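Local coordinates for uncharacterized protein (Bacteroides fragilis, PDB 3NNG) that is of unknown function but contains a calcium-binding F5/8 type C domain, a beta-sandwich module that in relatives often binds carbohydrates or other ligands, at residues A[26-37]-A[50-59]. The protein carries 1 engineered substitution. Numbering follows the deposited sequence.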
loop_
_atom_site.group_PDB
_atom_site.type_symbol
_atom_site.label_atom_id
_atom_site.label_comp_id
_atom_site.label_asym_id
_atom_site.label_seq_id
_atom_site.Cartn_x
_atom_site.Cartn_y
_atom_site.Cartn_z
ATOM N N CYS A 26 10.041 1.911 2.611
ATOM C CA CYS A 26 9.701 0.493 2.698
ATOM C C CYS A 26 10.748 -0.267 3.487
ATOM O O CYS A 26 11.808 0.259 3.807
ATOM C CB CYS A 26 9.626 -0.138 1.321
ATOM S SG CYS A 26 11.204 -0.044 0.429
ATOM N N SER A 27 10.443 -1.525 3.771
ATOM C CA SER A 27 11.312 -2.382 4.552
ATOM C C SER A 27 12.648 -2.627 3.853
ATOM O O SER A 27 13.708 -2.520 4.463
ATOM C CB SER A 27 10.603 -3.704 4.787
ATOM O OG SER A 27 10.173 -4.238 3.551
ATOM N N ASN A 28 12.582 -2.936 2.565
ATOM C CA ASN A 28 13.750 -3.302 1.768
ATOM C C ASN A 28 13.421 -3.012 0.319
ATOM O O ASN A 28 12.245 -2.980 -0.056
ATOM C CB ASN A 28 14.069 -4.806 1.905
ATOM C CG ASN A 28 14.655 -5.168 3.254
ATOM O OD1 ASN A 28 14.035 -5.891 4.046
ATOM N ND2 ASN A 28 15.854 -4.655 3.535
ATOM N N VAL A 29 14.446 -2.793 -0.500
ATOM C CA VAL A 29 14.238 -2.665 -1.941
ATOM C C VAL A 29 14.871 -3.873 -2.601
ATOM O O VAL A 29 16.038 -4.171 -2.356
ATOM C CB VAL A 29 14.860 -1.376 -2.515
ATOM C CG1 VAL A 29 14.742 -1.364 -4.035
ATOM C CG2 VAL A 29 14.186 -0.133 -1.916
ATOM N N TYR A 30 14.116 -4.585 -3.426
ATOM C CA TYR A 30 14.663 -5.784 -4.044
ATOM C C TYR A 30 15.994 -5.479 -4.758
ATOM O O TYR A 30 16.115 -4.475 -5.452
ATOM C CB TYR A 30 13.666 -6.413 -5.009
ATOM C CG TYR A 30 14.172 -7.718 -5.592
ATOM C CD1 TYR A 30 14.199 -8.880 -4.829
ATOM C CD2 TYR A 30 14.642 -7.781 -6.893
ATOM C CE1 TYR A 30 14.667 -10.067 -5.354
ATOM C CE2 TYR A 30 15.113 -8.961 -7.426
ATOM C CZ TYR A 30 15.124 -10.102 -6.652
ATOM O OH TYR A 30 15.591 -11.282 -7.183
ATOM N N ALA A 31 16.990 -6.339 -4.569
ATOM C CA ALA A 31 18.267 -6.203 -5.274
ATOM C C ALA A 31 18.934 -4.876 -4.926
ATOM O O ALA A 31 19.828 -4.408 -5.645
ATOM C CB ALA A 31 18.056 -6.311 -6.796
ATOM N N ASP A 32 18.498 -4.263 -3.829
ATOM C CA ASP A 32 19.034 -2.963 -3.438
ATOM C C ASP A 32 19.020 -2.002 -4.626
ATOM O O ASP A 32 19.900 -1.149 -4.765
ATOM C CB ASP A 32 20.459 -3.106 -2.871
ATOM C CG ASP A 32 20.487 -3.742 -1.492
ATOM O OD1 ASP A 32 19.476 -3.674 -0.778
ATOM O OD2 ASP A 32 21.540 -4.291 -1.117
ATOM N N ASP A 33 18.018 -2.151 -5.487
ATOM C CA ASP A 33 17.947 -1.356 -6.702
ATOM C C ASP A 33 16.805 -0.349 -6.577
ATOM O O ASP A 33 15.679 -0.616 -7.021
ATOM C CB ASP A 33 17.733 -2.269 -7.907
ATOM C CG ASP A 33 18.032 -1.583 -9.215
ATOM O OD1 ASP A 33 18.074 -0.335 -9.250
ATOM O OD2 ASP A 33 18.225 -2.305 -10.207
ATOM N N ASP A 34 17.102 0.797 -5.959
ATOM C CA ASP A 34 16.084 1.790 -5.606
ATOM C C ASP A 34 15.373 2.374 -6.829
ATOM O O ASP A 34 14.158 2.553 -6.819
ATOM C CB ASP A 34 16.713 2.910 -4.775
ATOM C CG ASP A 34 15.688 3.693 -3.991
ATOM O OD1 ASP A 34 14.510 3.286 -3.973
ATOM O OD2 ASP A 34 16.059 4.711 -3.381
ATOM N N ALA A 35 16.141 2.674 -7.875
ATOM C CA ALA A 35 15.602 3.204 -9.118
ATOM C C ALA A 35 14.635 2.234 -9.795
ATOM O O ALA A 35 13.708 2.654 -10.488
ATOM C CB ALA A 35 16.737 3.548 -10.064
ATOM N N LYS A 36 14.855 0.936 -9.609
ATOM C CA LYS A 36 14.065 -0.059 -10.324
ATOM C C LYS A 36 12.902 -0.642 -9.501
ATOM O O LYS A 36 11.877 -1.033 -10.065
ATOM C CB LYS A 36 14.974 -1.194 -10.811
ATOM C CG LYS A 36 14.344 -2.086 -11.872
ATOM C CD LYS A 36 15.308 -3.176 -12.324
ATOM C CE LYS A 36 16.632 -2.582 -12.803
ATOM N NZ LYS A 36 17.628 -3.625 -13.197
ATOM N N TYR A 37 13.066 -0.715 -8.182
ATOM C CA TYR A 37 12.086 -1.394 -7.337
ATOM C C TYR A 37 11.763 -0.604 -6.074
ATOM O O TYR A 37 11.205 -1.157 -5.136
ATOM C CB TYR A 37 12.601 -2.772 -6.911
ATOM C CG TYR A 37 12.938 -3.731 -8.036
ATOM C CD1 TYR A 37 11.954 -4.191 -8.906
ATOM C CD2 TYR A 37 14.234 -4.204 -8.204
ATOM C CE1 TYR A 37 12.259 -5.092 -9.929
ATOM C CE2 TYR A 37 14.549 -5.102 -9.222
ATOM C CZ TYR A 37 13.558 -5.543 -10.078
ATOM O OH TYR A 37 13.865 -6.423 -11.100
ATOM N N THR A 50 7.187 -0.812 -10.357
ATOM C CA THR A 50 6.632 -1.400 -9.161
ATOM C C THR A 50 7.603 -1.360 -7.999
ATOM O O THR A 50 8.829 -1.392 -8.186
ATOM C CB THR A 50 6.226 -2.863 -9.429
ATOM O OG1 THR A 50 5.610 -3.421 -8.264
ATOM C CG2 THR A 50 7.466 -3.666 -9.781
ATOM N N TRP A 51 7.039 -1.259 -6.798
ATOM C CA TRP A 51 7.769 -1.579 -5.585
ATOM C C TRP A 51 7.844 -3.103 -5.487
ATOM O O TRP A 51 6.868 -3.799 -5.749
ATOM C CB TRP A 51 7.061 -1.001 -4.350
ATOM C CG TRP A 51 7.676 -1.467 -3.070
ATOM C CD1 TRP A 51 8.959 -1.251 -2.658
ATOM C CD2 TRP A 51 7.044 -2.241 -2.030
ATOM N NE1 TRP A 51 9.163 -1.823 -1.424
ATOM C CE2 TRP A 51 8.015 -2.439 -1.020
ATOM C CE3 TRP A 51 5.760 -2.769 -1.857
ATOM C CZ2 TRP A 51 7.735 -3.165 0.148
ATOM C CZ3 TRP A 51 5.487 -3.485 -0.695
ATOM C CH2 TRP A 51 6.471 -3.675 0.290
ATOM N N PHE A 52 9.003 -3.627 -5.128
ATOM C CA PHE A 52 9.149 -5.070 -5.013
ATOM C C PHE A 52 10.184 -5.342 -3.948
ATOM O O PHE A 52 11.161 -4.609 -3.836
ATOM C CB PHE A 52 9.554 -5.700 -6.351
ATOM C CG PHE A 52 9.394 -7.199 -6.387
ATOM C CD1 PHE A 52 8.128 -7.773 -6.523
ATOM C CD2 PHE A 52 10.502 -8.035 -6.287
ATOM C CE1 PHE A 52 7.971 -9.174 -6.553
ATOM C CE2 PHE A 52 10.359 -9.440 -6.329
ATOM C CZ PHE A 52 9.091 -10.007 -6.453
ATOM N N THR A 53 9.973 -6.384 -3.158
ATOM C CA THR A 53 10.854 -6.620 -2.029
ATOM C C THR A 53 10.845 -8.076 -1.577
ATOM O O THR A 53 10.124 -8.912 -2.127
ATOM C CB THR A 53 10.402 -5.747 -0.848
ATOM O OG1 THR A 53 11.324 -5.860 0.240
ATOM C CG2 THR A 53 9.017 -6.176 -0.403
ATOM N N TRP A 54 11.664 -8.363 -0.572
ATOM C CA TRP A 54 11.642 -9.641 0.123
ATOM C C TRP A 54 10.405 -9.718 1.006
ATOM O O TRP A 54 10.023 -8.720 1.632
ATOM C CB TRP A 54 12.879 -9.765 1.014
ATOM C CG TRP A 54 14.124 -10.083 0.268
ATOM C CD1 TRP A 54 14.583 -11.326 -0.056
ATOM C CD2 TRP A 54 15.085 -9.154 -0.242
ATOM N NE1 TRP A 54 15.759 -11.231 -0.746
ATOM C CE2 TRP A 54 16.101 -9.907 -0.871
ATOM C CE3 TRP A 54 15.187 -7.758 -0.236
ATOM C CZ2 TRP A 54 17.205 -9.318 -1.489
ATOM C CZ3 TRP A 54 16.284 -7.169 -0.847
ATOM C CH2 TRP A 54 17.275 -7.949 -1.473
ATOM N N GLY A 55 9.795 -10.904 1.063
ATOM C CA GLY A 55 8.661 -11.172 1.935
ATOM C C GLY A 55 9.111 -11.352 3.374
ATOM O O GLY A 55 10.302 -11.323 3.644
ATOM N N VAL A 56 8.173 -11.524 4.303
ATOM C CA VAL A 56 8.529 -11.649 5.719
ATOM C C VAL A 56 9.382 -12.872 6.032
ATOM O O VAL A 56 10.125 -12.866 7.008
ATOM C CB VAL A 56 7.302 -11.697 6.639
ATOM C CG1 VAL A 56 6.523 -10.388 6.578
ATOM C CG2 VAL A 56 6.396 -12.875 6.266
ATOM N N ALA A 57 9.255 -13.930 5.237
ATOM C CA ALA A 57 9.908 -15.193 5.577
ATOM C C ALA A 57 11.410 -15.097 5.404
ATOM O O ALA A 57 12.176 -15.683 6.170
ATOM C CB ALA A 57 9.367 -16.320 4.718
ATOM N N ASN A 58 11.816 -14.352 4.381
ATOM C CA ASN A 58 13.216 -14.144 4.082
ATOM C C ASN A 58 13.786 -13.055 4.988
ATOM O O ASN A 58 14.585 -13.324 5.894
ATOM C CB ASN A 58 13.379 -13.758 2.604
ATOM C CG ASN A 58 12.836 -14.827 1.647
ATOM O OD1 ASN A 58 12.229 -15.809 2.073
ATOM N ND2 ASN A 58 13.056 -14.636 0.352
ATOM N N ALA A 59 13.323 -11.829 4.767
ATOM C CA ALA A 59 13.918 -10.651 5.384
ATOM C C ALA A 59 13.428 -10.364 6.800
ATOM O O ALA A 59 13.912 -9.441 7.442
ATOM C CB ALA A 59 13.696 -9.427 4.486
HETATM O O HOH W 1 11.297 -6.643 3.058
HETATM O O HOH W 2 14.897 -6.873 6.761
HETATM O O HOH W 3 9.778 -1.408 -11.408
#
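Tyr-30 and Phe-52 run side by side, their nearly equal first torsions (chi1 -176° and -166°) sending both rings the same way, and the rings meet edge to face. The rim of Phe-52 is turned to one face of Tyr-30, Phe-52 CD2 lying 3.7 Å from Tyr-30 CG with the planes at 77°. Beneath them Tyr-30 N donates to Phe-52 O at 3.0 Å, which ties the bases of both side chains together. Trp-54 completes the aromatic cluster obliquely, its CZ3 resting 3.8 Å from Tyr-30 CA while Asn-28 CB meets the indole edge. Beside this pair, Tyr-37 packs CD1 against Phe-52 CB, and Tyr-37 O takes a weak bond from Phe-52 N at 3.3 Å. Trp-51, alternating with Phe-52 along strand 51-54, turns its indole to Cys-26: Cys-26 CB lies 3.3 Å from Trp-51 NE1, and its SG sits obliquely beside the five-membered ring; Phe-151 and Trp-64 also meet that indole. At the Ser-27 end a water joins Ser-27 OG, Thr-53 OG1 and Trp-54 O. Segment 26-37 is thus held on strand 51-54 of the beta-sandwich mainly by aromatic packing, with one good and one weak backbone bond and a water linking polar groups.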